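Long-range contacts in putative rhamnosidase (Streptomyces avermitilis, PDB 3W5M), which hydrolyses terminal non-reducing alpha-L-rhamnose residues from rhamnosides, among them citrus flavonoids and the arabinogalactan-protein gum arabic: residues L433-Y439 / Y561-F567; E485-V491 / T584-R590; T492-P496 / P533-I537; L513-G517 / G577-K581; V523-E529 / F570-T576. All coordinates share one frame; numbering follows the deposited sequence. Where two conformers were deposited one is given.

In the fold
All five contacts tie strands or loops of one beta-sandwich region together, and their chemistry follows their depth. Interactions 1 and 5 are buried: one fastens a loop to a strand through a carboxylate that accepts backbone N-H groups, the other pairs two strands by a full antiparallel ladder. Interaction 2, partly buried, is a shorter ladder that gives way to water. Interaction 4 relies on apolar packing, and interaction 3, at the surface, on proline and threonine carbons. Interactions 2 and 3 share strand 480-493. Val-587 of interaction 2 packs on Val-573 and Val-575 of interaction 5, whereas Ile-537 of interaction 3 covers Arg-526, Ala-528, Tyr-572 and Glu-574 on the other face of that ladder.

Interaction 1 of 5, residues L433-Y439 / Y561-F567; sequences LLSGETY and YEPRFTF
The carboxylate of Glu-437 reaches into the loop 561-567 and shows how one acidic side chain can fix a run of backbone. With CG anti to the backbone N (chi1 -173°), it puts OE1 2.8 Å from Arg-564 N and 2.9 Å from Phe-565 N, the second donor lying nearly along the C-O axis. Tyr-561 OH donates to Glu-437 OE2 at 2.7 Å, from above the carboxylate plane. Were Glu-437 cut back to an alanine, the two loop N-H groups and this hydroxyl would probably lose their shared acceptor. Packing is close beside it, where Tyr-439 CB lies 3.4 Å from Tyr-561 CE1 and the two rings meet obliquely. The other side is wetter: one water joins Arg-564 NH1 to Glu-437 OE2, and two more, one weakly held by NH1, join it to Tyr-439 OH, while Arg-564 NE turns to Glu-330 and Tyr-439 OH also bonds Glu-444. Strand 436-440 runs between strands 428-432 and 548-552, and Phe-565 packs on strand 368-377 of a separate sheet.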
# COMPACT_ATOMS: atom_id res chain seq x y z
N LEU A 433 -5.68 5.43 -10.07
CA LEU A 433 -4.48 4.95 -9.38
C LEU A 433 -3.59 4.15 -10.30
O LEU A 433 -2.35 4.23 -10.23
CB LEU A 433 -4.85 4.13 -8.14
CG LEU A 433 -5.53 4.95 -7.04
CD1 LEU A 433 -6.12 4.00 -6.00
CD2 LEU A 433 -4.57 5.95 -6.39
N LEU A 434 -4.21 3.33 -11.14
CA LEU A 434 -3.48 2.48 -12.07
C LEU A 434 -3.13 3.13 -13.43
O LEU A 434 -2.02 2.96 -13.94
CB LEU A 434 -4.24 1.18 -12.30
CG LEU A 434 -4.63 0.39 -11.05
CD1 LEU A 434 -5.37 -0.87 -11.50
CD2 LEU A 434 -3.44 0.02 -10.17
N SER A 435 -4.08 3.87 -14.00
CA SER A 435 -3.90 4.37 -15.36
C SER A 435 -3.02 5.59 -15.39
O SER A 435 -2.29 5.82 -16.38
CB SER A 435 -5.25 4.69 -15.99
OG SER A 435 -6.05 3.53 -16.01
N GLY A 436 -3.08 6.39 -14.33
CA GLY A 436 -2.32 7.64 -14.20
C GLY A 436 -3.23 8.86 -14.15
O GLY A 436 -4.45 8.76 -14.07
N GLU A 437 -2.63 10.04 -14.24
CA GLU A 437 -3.39 11.26 -14.15
C GLU A 437 -3.13 12.09 -15.41
O GLU A 437 -2.02 12.10 -15.91
CB GLU A 437 -2.95 12.02 -12.88
CG GLU A 437 -3.79 13.26 -12.55
CD GLU A 437 -3.25 14.05 -11.37
OE1 GLU A 437 -3.44 13.62 -10.22
OE2 GLU A 437 -2.66 15.14 -11.58
N THR A 438 -4.16 12.79 -15.88
CA THR A 438 -4.09 13.62 -17.08
C THR A 438 -4.48 14.99 -16.60
O THR A 438 -5.53 15.16 -15.98
CB THR A 438 -5.03 13.07 -18.16
OG1 THR A 438 -4.63 11.73 -18.49
CG2 THR A 438 -4.99 13.93 -19.44
N TYR A 439 -3.64 15.99 -16.86
CA TYR A 439 -3.82 17.31 -16.30
C TYR A 439 -3.62 18.30 -17.45
O TYR A 439 -2.61 18.22 -18.15
CB TYR A 439 -2.72 17.58 -15.26
CG TYR A 439 -2.82 18.88 -14.47
CD1 TYR A 439 -2.44 20.11 -15.02
CD2 TYR A 439 -3.27 18.87 -13.12
CE1 TYR A 439 -2.50 21.28 -14.28
CE2 TYR A 439 -3.33 20.04 -12.37
CZ TYR A 439 -2.95 21.25 -12.97
OH TYR A 439 -3.03 22.43 -12.28
N TYR A 561 4.52 20.45 -12.60
CA TYR A 561 3.38 19.53 -12.53
C TYR A 561 3.68 18.43 -11.51
O TYR A 561 4.74 17.78 -11.59
CB TYR A 561 3.06 18.92 -13.90
CG TYR A 561 2.03 17.81 -13.80
CD1 TYR A 561 0.75 18.05 -13.26
CD2 TYR A 561 2.35 16.52 -14.21
CE1 TYR A 561 -0.17 17.01 -13.13
CE2 TYR A 561 1.43 15.47 -14.10
CZ TYR A 561 0.18 15.73 -13.57
OH TYR A 561 -0.74 14.68 -13.46
N GLU A 562 2.77 18.24 -10.55
CA GLU A 562 2.93 17.19 -9.55
C GLU A 562 1.61 16.44 -9.46
O GLU A 562 0.64 16.99 -8.97
CB GLU A 562 3.27 17.81 -8.20
CG GLU A 562 4.75 18.20 -8.09
CD GLU A 562 5.05 19.04 -6.87
OE1 GLU A 562 4.21 19.87 -6.47
OE2 GLU A 562 6.15 18.87 -6.29
N PRO A 563 1.56 15.19 -9.93
CA PRO A 563 0.27 14.45 -9.82
C PRO A 563 -0.24 14.36 -8.38
O PRO A 563 0.56 14.41 -7.42
CB PRO A 563 0.62 13.06 -10.36
CG PRO A 563 1.81 13.29 -11.25
CD PRO A 563 2.61 14.37 -10.57
N ARG A 564 -1.55 14.22 -8.20
CA ARG A 564 -2.11 14.12 -6.84
C ARG A 564 -2.84 12.79 -6.59
O ARG A 564 -2.89 12.33 -5.45
CB ARG A 564 -3.12 15.25 -6.58
CG ARG A 564 -2.53 16.63 -6.36
CD ARG A 564 -3.61 17.67 -6.69
NE ARG A 564 -3.28 19.06 -6.32
CZ ARG A 564 -3.01 20.01 -7.22
NH1 ARG A 564 -2.97 19.72 -8.51
NH2 ARG A 564 -2.74 21.26 -6.80
N PHE A 565 -3.46 12.23 -7.62
CA PHE A 565 -4.42 11.13 -7.40
C PHE A 565 -4.06 9.85 -8.10
O PHE A 565 -4.93 9.06 -8.57
CB PHE A 565 -5.83 11.62 -7.75
CG PHE A 565 -6.23 12.82 -6.95
CD1 PHE A 565 -6.36 12.72 -5.56
CD2 PHE A 565 -6.44 14.06 -7.56
CE1 PHE A 565 -6.71 13.81 -4.79
CE2 PHE A 565 -6.82 15.15 -6.79
CZ PHE A 565 -6.95 15.04 -5.41
N THR A 566 -2.75 9.64 -8.21
CA THR A 566 -2.26 8.39 -8.81
C THR A 566 -0.94 8.07 -8.12
O THR A 566 -0.41 8.91 -7.41
CB THR A 566 -2.04 8.51 -10.34
OG1 THR A 566 -1.71 7.22 -10.85
CG2 THR A 566 -0.88 9.44 -10.64
N PHE A 567 -0.45 6.85 -8.28
CA PHE A 567 0.92 6.52 -7.88
C PHE A 567 1.44 5.40 -8.74
O PHE A 567 0.64 4.63 -9.27
CB PHE A 567 1.07 6.19 -6.38
CG PHE A 567 0.47 4.88 -5.96
CD1 PHE A 567 -0.88 4.81 -5.53
CD2 PHE A 567 1.25 3.73 -5.87
CE1 PHE A 567 -1.40 3.59 -5.10
CE2 PHE A 567 0.72 2.51 -5.46
CZ PHE A 567 -0.60 2.45 -5.05
O HOH W 1 -2.07 17.46 -9.88
O HOH W 2 -4.25 22.48 -9.84
O HOH W 3 -1.41 21.82 -9.59

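Interaction 2 of 5, residues E485-V491 / T584-R590; sequences ELPARKV and TTSVTGR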
# COMPACT_ATOMS: atom_id res chain seq x y z
N GLU A 485 12.68 12.93 -1.81
CA GLU A 485 12.70 13.15 -3.24
C GLU A 485 13.95 12.47 -3.83
O GLU A 485 14.97 12.40 -3.15
CB GLU A 485 12.70 14.65 -3.54
CG GLU A 485 11.40 15.33 -3.12
CD GLU A 485 11.29 16.78 -3.57
OE1 GLU A 485 12.31 17.38 -3.99
OE2 GLU A 485 10.16 17.33 -3.49
N LEU A 486 13.83 11.94 -5.05
CA LEU A 486 14.95 11.34 -5.77
C LEU A 486 15.17 12.09 -7.07
O LEU A 486 14.42 11.89 -8.02
CB LEU A 486 14.69 9.85 -6.08
CG LEU A 486 14.61 8.84 -4.92
CD1 LEU A 486 14.23 7.45 -5.41
CD2 LEU A 486 15.93 8.79 -4.14
N PRO A 487 16.22 12.93 -7.15
CA PRO A 487 16.45 13.64 -8.42
C PRO A 487 16.87 12.64 -9.48
O PRO A 487 17.47 11.63 -9.15
CB PRO A 487 17.62 14.60 -8.10
CG PRO A 487 17.71 14.65 -6.62
CD PRO A 487 17.17 13.34 -6.10
N ALA A 488 16.55 12.88 -10.74
CA ALA A 488 16.99 12.01 -11.82
C ALA A 488 18.52 12.03 -11.82
O ALA A 488 19.12 13.09 -11.59
CB ALA A 488 16.45 12.49 -13.14
N ARG A 489 19.14 10.87 -12.02
CA ARG A 489 20.58 10.73 -11.92
C ARG A 489 21.24 10.81 -13.28
O ARG A 489 22.43 11.10 -13.37
CB ARG A 489 20.93 9.39 -11.26
CG ARG A 489 20.47 9.30 -9.81
CD ARG A 489 20.82 7.94 -9.20
NE ARG A 489 22.23 7.76 -8.82
CZ ARG A 489 23.07 8.70 -8.37
NH1 ARG A 489 22.68 9.97 -8.22
NH2 ARG A 489 24.31 8.37 -8.06
N LYS A 490 20.47 10.54 -14.33
CA LYS A 490 20.91 10.68 -15.72
C LYS A 490 19.73 10.67 -16.69
O LYS A 490 18.64 10.17 -16.38
CB LYS A 490 21.90 9.57 -16.12
CG LYS A 490 21.28 8.20 -16.22
CD LYS A 490 22.16 7.27 -17.03
CE LYS A 490 21.73 5.84 -16.81
NZ LYS A 490 22.39 4.86 -17.71
N VAL A 491 19.99 11.21 -17.87
CA VAL A 491 19.03 11.30 -18.97
C VAL A 491 19.65 10.59 -20.17
O VAL A 491 20.80 10.87 -20.54
CB VAL A 491 18.76 12.78 -19.33
CG1 VAL A 491 17.78 12.90 -20.49
CG2 VAL A 491 18.24 13.53 -18.13
N THR A 584 18.38 16.56 -16.06
CA THR A 584 18.12 15.83 -14.82
C THR A 584 17.18 16.61 -13.90
O THR A 584 16.47 16.01 -13.08
CB THR A 584 19.41 15.45 -14.06
OG1 THR A 584 20.09 16.63 -13.61
CG2 THR A 584 20.33 14.59 -14.91
N THR A 585 17.15 17.94 -14.03
CA THR A 585 16.29 18.73 -13.16
C THR A 585 14.81 18.67 -13.60
O THR A 585 13.94 19.07 -12.84
CB THR A 585 16.72 20.22 -13.04
OG1 THR A 585 16.76 20.80 -14.34
CG2 THR A 585 18.06 20.38 -12.32
N SER A 586 14.53 18.15 -14.79
CA SER A 586 13.16 18.14 -15.31
C SER A 586 12.21 17.19 -14.57
O SER A 586 11.00 17.37 -14.61
CB SER A 586 13.14 17.75 -16.78
OG SER A 586 13.98 18.64 -17.50
N VAL A 587 12.78 16.15 -13.97
CA VAL A 587 12.00 15.07 -13.33
C VAL A 587 12.63 14.71 -11.98
O VAL A 587 13.82 14.41 -11.88
CB VAL A 587 11.88 13.83 -14.26
CG1 VAL A 587 11.17 12.67 -13.57
CG2 VAL A 587 11.15 14.16 -15.55
N THR A 588 11.81 14.72 -10.92
CA THR A 588 12.29 14.35 -9.58
C THR A 588 11.25 13.40 -9.02
O THR A 588 10.07 13.73 -9.05
CB THR A 588 12.40 15.60 -8.70
OG1 THR A 588 13.28 16.55 -9.35
CG2 THR A 588 12.95 15.25 -7.32
N GLY A 589 11.66 12.24 -8.52
CA GLY A 589 10.69 11.33 -7.91
C GLY A 589 10.30 11.79 -6.52
O GLY A 589 11.14 12.28 -5.75
N ARG A 590 9.01 11.62 -6.17
CA ARG A 590 8.55 11.96 -4.83
C ARG A 590 8.11 10.64 -4.21
O ARG A 590 7.11 10.07 -4.63
CB ARG A 590 7.41 12.97 -4.87
CG ARG A 590 7.85 14.28 -5.53
CD ARG A 590 6.69 15.27 -5.66
NE ARG A 590 5.60 14.68 -6.41
CZ ARG A 590 4.29 14.89 -6.20
NH1 ARG A 590 3.85 15.73 -5.25
NH2 ARG A 590 3.41 14.26 -6.98
O HOH W 4 15.84 16.13 -10.48
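Gly-589 O takes the N-H of Leu-486 at 2.8 Å from N and also meets CA of Glu-485, a CA-H...O contact of 3.1 Å. This carbonyl belongs to an antiparallel ladder between strands 480-493 and 587-594, neighbours in a sheet of the concanavalin-like region. The return bond, from Gly-589 N to Leu-486 O, makes Leu-486 and Gly-589 a hydrogen-bonded pair, flanked by the non-hydrogen-bonded pairs Glu-485 with Arg-590 and Pro-487 with Thr-588. Proline suits its place, since toward strand 587-594 this position asks no N-H of it.

On the face bearing Glu-485 and Thr-588, the methyl of Thr-588 does the touching. CG2 stands anti to the backbone N, which brings it 3.8 Å from Glu-485 CB and leaves OG1 on another branch for water. The carboxylate of Glu-485 forms a salt bridge with Arg-512 of strand 510-515, and Arg-590 NH2 is hydrogen-bonded to Pro-563 O.

Beyond Pro-487 the ladder frays. Ala-488 N makes a weak bond of 3.3 Å to Val-587 O, and Thr-584 leans in from the turn with CB 3.4 Å from Ala-488 O. Its CG2 meets Val-491 CG2 at 4.0 Å. One water bridges the two segments, weakly held by Ala-488 N, donating to Thr-584 O at 2.7 Å and hydrogen-bonded to Thr-588 OG1 at 2.8 Å.

Interaction 3 of 5, residues T492-P496 / P533-I537; sequences TEPKP and PDGTI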
# COMPACT_ATOMS: atom_id res chain seq x y z
N THR A 492 18.93 9.65 -20.74
CA THR A 492 19.34 9.05 -22.00
C THR A 492 18.28 9.36 -23.06
O THR A 492 17.17 9.76 -22.74
CB THR A 492 19.56 7.51 -21.91
OG1 THR A 492 18.33 6.85 -21.61
CG2 THR A 492 20.57 7.17 -20.85
N GLU A 493 18.65 9.19 -24.33
CA GLU A 493 17.71 9.32 -25.43
C GLU A 493 17.87 8.10 -26.32
O GLU A 493 18.61 8.16 -27.32
CB GLU A 493 17.98 10.63 -26.22
CG GLU A 493 16.97 10.87 -27.33
CD GLU A 493 17.22 12.16 -28.15
OE1 GLU A 493 18.20 12.90 -27.88
OE2 GLU A 493 16.42 12.43 -29.07
N PRO A 494 17.23 6.97 -25.95
CA PRO A 494 17.38 5.72 -26.72
C PRO A 494 16.67 5.64 -28.07
O PRO A 494 16.95 4.73 -28.85
CB PRO A 494 16.83 4.64 -25.77
CG PRO A 494 15.94 5.37 -24.84
CD PRO A 494 16.49 6.76 -24.69
N LYS A 495 15.73 6.56 -28.32
CA LYS A 495 15.09 6.74 -29.62
C LYS A 495 14.87 8.25 -29.76
O LYS A 495 14.72 8.93 -28.73
CB LYS A 495 13.74 6.01 -29.71
CG LYS A 495 13.74 4.50 -29.43
CD LYS A 495 14.31 3.68 -30.58
CE LYS A 495 14.25 2.20 -30.26
NZ LYS A 495 14.77 1.35 -31.38
N PRO A 496 14.87 8.79 -31.01
CA PRO A 496 14.79 10.25 -31.13
C PRO A 496 13.54 10.82 -30.43
O PRO A 496 12.43 10.33 -30.64
CB PRO A 496 14.74 10.49 -32.65
CG PRO A 496 14.39 9.17 -33.26
CD PRO A 496 14.95 8.13 -32.33
N PRO A 533 17.22 -4.29 -23.23
CA PRO A 533 18.66 -4.12 -23.50
C PRO A 533 19.01 -2.90 -24.37
O PRO A 533 20.10 -2.37 -24.25
CB PRO A 533 19.07 -5.42 -24.19
CG PRO A 533 18.04 -6.42 -23.78
CD PRO A 533 16.75 -5.65 -23.59
N ASP A 534 18.07 -2.41 -25.19
CA ASP A 534 18.33 -1.19 -25.99
C ASP A 534 18.24 0.13 -25.20
O ASP A 534 18.54 1.21 -25.74
CB ASP A 534 17.48 -1.16 -27.27
CG ASP A 534 15.98 -1.00 -27.01
OD1 ASP A 534 15.58 -0.61 -25.89
OD2 ASP A 534 15.19 -1.26 -27.95
N GLY A 535 17.83 0.06 -23.94
CA GLY A 535 17.77 1.26 -23.11
C GLY A 535 16.40 1.93 -23.10
O GLY A 535 16.22 2.96 -22.44
N THR A 536 15.44 1.35 -23.83
CA THR A 536 14.03 1.81 -23.78
C THR A 536 13.34 1.17 -22.56
O THR A 536 13.78 0.10 -22.10
CB THR A 536 13.22 1.44 -25.04
OG1 THR A 536 13.22 0.03 -25.21
CG2 THR A 536 13.78 2.13 -26.31
N ILE A 537 12.27 1.80 -22.06
CA ILE A 537 11.54 1.23 -20.92
C ILE A 537 10.75 -0.02 -21.25
O ILE A 537 10.22 -0.18 -22.37
CB ILE A 537 10.64 2.26 -20.20
CG1 ILE A 537 9.51 2.76 -21.12
CG2 ILE A 537 11.49 3.40 -19.65
CD1 ILE A 537 8.33 3.40 -20.40
O HOH W 5 18.14 4.53 -21.01
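An Asx turn in the loop 533-537 presents the surface against which Pro-494 and Lys-495 rest. Asp-534 OD1 accepts Thr-536 N at 2.8 Å, and takes the hydroxyl of the same threonine through its syn lone pair, in a bond modelled unusually short. Thr-536 OG1 is also hydrogen-bonded to Asn-532 ND2. These bonds probably help fix the rotation of Thr-536: chi1 of 59° sets OG1 between the backbone N and the carbonyl carbon and leaves CG2 anti to the latter, facing residues 494-495. There the methyl meets Lys-495 CG at 3.9 Å and Pro-494 CB at 4.0 Å. The proline ring comes up to the turn by its outer carbon, CG lying 3.4 Å from Gly-535 O. Lys-495 bends at chi2 across the threonine methyl, leaving NZ 4.3 Å from Asp-534 OD2, beyond a salt bridge. A water donates to Gly-535 O. The contact joins the corner at Pro-494 to the loop between strands 530-531 and 537-538, with Pro-494 also packed on Val-500 of strand 498-503.

Interaction 4 of 5, residues L513-G517 / G577-K581; sequences LRVSG and GFPGK
Apolar contact carries this pairing of residues 513-517 with a loop, and Val-515 is at its centre. Its CG2 stands over one face of the Phe-578 ring, a CH-pi contact with the methyl carbon 4.1 Å from the centroid and 25° off the ring normal. The same methyl reaches Pro-579 CD at 3.5 Å, wedged between the aromatic ring and the proline ring. The torsion explains this double use: CG2 is anti to the backbone N of Val-515, directed across to the loop. At the edge of the Phe-578 ring, near its plane, Leu-513 CD1 approaches CE1 at 4.1 Å.

Carbonyl oxygens supply the second kind of contact. Arg-514 O lies at the ring edge, 3.7 Å from Phe-578 CE1, and Ser-516 O comes to 3.1 Å from Pro-579 CG. Both meet carbon, so the association depends on shape and van der Waals contact.

Gly-517 leaves room for Pro-579, since a CB there would run into the CG of that ring. Strand 510-515 lies between strands 559-561 and 587-594 in the sheet, and the loop bearing Phe-578 leads from strand 572-576 toward strand 587-594, its ring also touching Ser-586.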
# COMPACT_ATOMS: atom_id res chain seq x y z
N LEU A 513 7.45 17.30 -12.47
CA LEU A 513 7.92 17.66 -13.81
C LEU A 513 8.08 19.17 -13.83
O LEU A 513 7.15 19.89 -13.41
CB LEU A 513 6.87 17.24 -14.83
CG LEU A 513 7.06 17.64 -16.28
CD1 LEU A 513 8.29 16.96 -16.90
CD2 LEU A 513 5.80 17.37 -17.08
N ARG A 514 9.26 19.64 -14.26
CA ARG A 514 9.47 21.06 -14.59
C ARG A 514 9.64 21.17 -16.10
O ARG A 514 10.41 20.41 -16.70
CB ARG A 514 10.69 21.68 -13.90
CG ARG A 514 10.82 21.50 -12.40
CD ARG A 514 9.67 22.12 -11.60
NE ARG A 514 9.51 23.56 -11.81
CZ ARG A 514 10.19 24.50 -11.16
NH1 ARG A 514 11.10 24.17 -10.25
NH2 ARG A 514 9.95 25.79 -11.44
N VAL A 515 8.90 22.07 -16.72
CA VAL A 515 8.91 22.20 -18.17
C VAL A 515 8.53 23.62 -18.59
O VAL A 515 7.66 24.25 -17.98
CB VAL A 515 7.99 21.15 -18.84
CG1 VAL A 515 6.54 21.29 -18.36
CG2 VAL A 515 8.08 21.21 -20.36
N SER A 516 9.20 24.14 -19.61
CA SER A 516 8.85 25.44 -20.19
C SER A 516 8.56 25.21 -21.64
O SER A 516 9.28 24.49 -22.32
CB SER A 516 9.99 26.44 -20.09
OG SER A 516 10.47 26.54 -18.77
N GLY A 517 7.50 25.84 -22.14
CA GLY A 517 7.14 25.62 -23.53
C GLY A 517 5.83 26.28 -23.89
O GLY A 517 5.18 26.94 -23.05
N GLY A 577 7.23 14.16 -25.97
CA GLY A 577 6.57 15.46 -26.14
C GLY A 577 7.19 16.64 -25.44
O GLY A 577 6.62 17.75 -25.49
N PHE A 578 8.34 16.43 -24.79
CA PHE A 578 9.05 17.50 -24.10
C PHE A 578 9.51 18.53 -25.14
O PHE A 578 9.96 18.15 -26.23
CB PHE A 578 10.25 16.93 -23.33
CG PHE A 578 10.74 17.82 -22.22
CD1 PHE A 578 10.22 17.71 -20.93
CD2 PHE A 578 11.74 18.78 -22.46
CE1 PHE A 578 10.66 18.52 -19.91
CE2 PHE A 578 12.19 19.59 -21.43
CZ PHE A 578 11.65 19.47 -20.16
N PRO A 579 9.35 19.82 -24.84
CA PRO A 579 9.89 20.80 -25.80
C PRO A 579 11.39 20.98 -25.57
O PRO A 579 11.81 21.55 -24.56
CB PRO A 579 9.11 22.08 -25.47
CG PRO A 579 8.72 21.93 -24.04
CD PRO A 579 8.53 20.46 -23.79
N GLY A 580 12.20 20.49 -26.50
CA GLY A 580 13.64 20.56 -26.33
C GLY A 580 14.12 19.30 -25.64
O GLY A 580 13.55 18.23 -25.83
N LYS A 581 15.16 19.43 -24.84
CA LYS A 581 15.76 18.26 -24.21
C LYS A 581 15.60 18.32 -22.71
O LYS A 581 16.06 19.28 -22.08
CB LYS A 581 17.24 18.12 -24.60
CG LYS A 581 17.50 17.61 -26.02
CD LYS A 581 18.84 18.14 -26.54
CE LYS A 581 19.43 17.26 -27.64
NZ LYS A 581 18.66 17.26 -28.91

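Interaction 5 of 5, residues V523-E529 / F570-T576; sequences VRLRHAE and FRYVEVT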
# COMPACT_ATOMS: atom_id res chain seq x y z
N VAL A 523 3.07 16.76 -22.70
CA VAL A 523 4.17 15.88 -22.27
C VAL A 523 3.56 14.63 -21.67
O VAL A 523 2.66 14.73 -20.86
CB VAL A 523 5.08 16.54 -21.23
CG1 VAL A 523 6.26 15.64 -20.89
CG2 VAL A 523 5.58 17.87 -21.76
N ARG A 524 4.09 13.49 -22.08
CA ARG A 524 3.66 12.21 -21.54
C ARG A 524 4.79 11.57 -20.73
O ARG A 524 5.95 11.60 -21.12
CB ARG A 524 3.22 11.28 -22.67
CG ARG A 524 1.82 11.57 -23.13
CD ARG A 524 1.43 10.77 -24.36
NE ARG A 524 0.39 11.50 -25.07
CZ ARG A 524 0.63 12.55 -25.85
NH1 ARG A 524 1.88 12.97 -26.03
NH2 ARG A 524 -0.37 13.16 -26.47
N LEU A 525 4.44 11.00 -19.58
CA LEU A 525 5.42 10.39 -18.68
C LEU A 525 4.97 8.98 -18.44
O LEU A 525 3.95 8.78 -17.79
CB LEU A 525 5.45 11.09 -17.32
CG LEU A 525 5.61 12.62 -17.36
CD1 LEU A 525 5.48 13.22 -15.96
CD2 LEU A 525 6.94 12.99 -18.00
N ARG A 526 5.73 8.02 -18.92
CA ARG A 526 5.49 6.61 -18.62
C ARG A 526 6.50 6.14 -17.57
O ARG A 526 7.61 6.66 -17.47
CB ARG A 526 5.54 5.74 -19.87
CG ARG A 526 4.39 6.00 -20.84
CD ARG A 526 4.15 4.86 -21.82
NE ARG A 526 5.35 4.55 -22.60
CZ ARG A 526 5.74 3.32 -22.93
NH1 ARG A 526 5.01 2.26 -22.57
NH2 ARG A 526 6.86 3.15 -23.62
N HIS A 527 6.11 5.15 -16.77
CA HIS A 527 6.89 4.75 -15.63
C HIS A 527 7.16 3.26 -15.70
O HIS A 527 6.26 2.48 -15.98
CB HIS A 527 6.16 5.11 -14.32
CG HIS A 527 5.86 6.57 -14.17
ND1 HIS A 527 4.81 7.17 -14.81
CD2 HIS A 527 6.45 7.53 -13.42
CE1 HIS A 527 4.79 8.46 -14.50
NE2 HIS A 527 5.78 8.70 -13.67
N ALA A 528 8.42 2.89 -15.46
CA ALA A 528 8.85 1.48 -15.58
C ALA A 528 9.81 1.08 -14.50
O ALA A 528 10.62 1.88 -14.03
CB ALA A 528 9.50 1.21 -16.94
N GLU A 529 9.77 -0.20 -14.15
CA GLU A 529 10.68 -0.74 -13.14
C GLU A 529 12.05 -1.11 -13.73
O GLU A 529 13.05 -1.07 -13.02
CB GLU A 529 10.06 -2.02 -12.53
CG GLU A 529 8.71 -1.88 -11.85
CD GLU A 529 8.37 -3.11 -11.01
OE1 GLU A 529 7.95 -4.14 -11.61
OE2 GLU A 529 8.56 -3.06 -9.77
N PHE A 570 8.34 2.43 -9.93
CA PHE A 570 9.25 2.69 -11.07
C PHE A 570 10.61 3.13 -10.60
O PHE A 570 10.75 3.72 -9.51
CB PHE A 570 8.69 3.82 -11.96
CG PHE A 570 8.56 5.14 -11.26
CD1 PHE A 570 7.50 5.38 -10.38
CD2 PHE A 570 9.45 6.17 -11.52
CE1 PHE A 570 7.37 6.61 -9.75
CE2 PHE A 570 9.32 7.40 -10.90
CZ PHE A 570 8.30 7.62 -10.00
N ARG A 571 11.59 2.86 -11.46
CA ARG A 571 12.93 3.43 -11.37
C ARG A 571 13.19 4.38 -12.55
O ARG A 571 13.99 5.33 -12.46
CB ARG A 571 13.97 2.31 -11.38
CG ARG A 571 15.40 2.85 -11.51
CD ARG A 571 16.47 1.80 -11.25
NE ARG A 571 17.77 2.30 -11.68
CZ ARG A 571 18.93 1.67 -11.50
NH1 ARG A 571 18.96 0.48 -10.91
NH2 ARG A 571 20.06 2.21 -11.95
N TYR A 572 12.52 4.13 -13.66
CA TYR A 572 12.77 4.90 -14.89
C TYR A 572 11.51 5.63 -15.33
O TYR A 572 10.40 5.10 -15.22
CB TYR A 572 13.22 3.97 -16.00
CG TYR A 572 14.40 3.09 -15.61
CD1 TYR A 572 15.70 3.54 -15.75
CD2 TYR A 572 14.20 1.79 -15.11
CE1 TYR A 572 16.78 2.75 -15.38
CE2 TYR A 572 15.27 0.99 -14.74
CZ TYR A 572 16.55 1.48 -14.89
OH TYR A 572 17.62 0.69 -14.53
N VAL A 573 11.71 6.85 -15.83
CA VAL A 573 10.63 7.66 -16.40
C VAL A 573 10.95 7.96 -17.87
O VAL A 573 12.00 8.54 -18.17
CB VAL A 573 10.44 8.98 -15.63
CG1 VAL A 573 9.23 9.75 -16.17
CG2 VAL A 573 10.28 8.68 -14.15
N GLU A 574 10.05 7.56 -18.76
CA GLU A 574 10.10 7.88 -20.19
C GLU A 574 9.30 9.14 -20.48
O GLU A 574 8.11 9.22 -20.17
CB GLU A 574 9.54 6.75 -21.00
CG GLU A 574 9.53 7.00 -22.50
CD GLU A 574 8.50 6.14 -23.22
OE1 GLU A 574 7.28 6.49 -23.27
OE2 GLU A 574 8.91 5.10 -23.76
N VAL A 575 9.94 10.11 -21.11
CA VAL A 575 9.38 11.44 -21.31
C VAL A 575 9.27 11.60 -22.83
O VAL A 575 10.28 11.49 -23.53
CB VAL A 575 10.32 12.52 -20.73
CG1 VAL A 575 9.76 13.92 -20.91
CG2 VAL A 575 10.57 12.25 -19.25
N THR A 576 8.04 11.77 -23.35
CA THR A 576 7.82 12.11 -24.76
C THR A 576 7.05 13.43 -24.87
O THR A 576 6.30 13.80 -23.96
CB THR A 576 7.09 11.00 -25.50
OG1 THR A 576 5.83 10.78 -24.89
CG2 THR A 576 7.89 9.68 -25.46
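A bend at chi3 (-56°) turns the guanidinium of Arg-526 side-on to Glu-574, whose CG, anti to the backbone N, carries the carboxylate alongside. NE of Arg-526 gives its hydrogen to Glu-574 OE1 at 2.8 Å, and NH2 to OE2 at 2.8 Å, a two-pronged salt bridge with the two planes 48° apart. A leucine in place of Arg-526 would probably leave the buried Glu-574 carboxylate without its mate in charge. Beneath runs an antiparallel ladder of strands 522-528 and 572-576, in which Arg-526 and Glu-574 form a hydrogen-bonded pair. It ends in a classic beta bulge: Ala-528 O accepts both Arg-571 N at 2.9 Å and Tyr-572 N at 3.0 Å. On the face away from Arg-526 and Glu-574, Leu-525 CD2 meets Val-575 CG2 at 3.9 Å. Farther along, His-527 turns its edge to the face of Phe-570 in a T-shaped pair, His-527 CD2 lying 3.6 Å above the centre of the Phe-570 ring, while ND1 of His-527 is hydrogen-bonded to Ala-547 O.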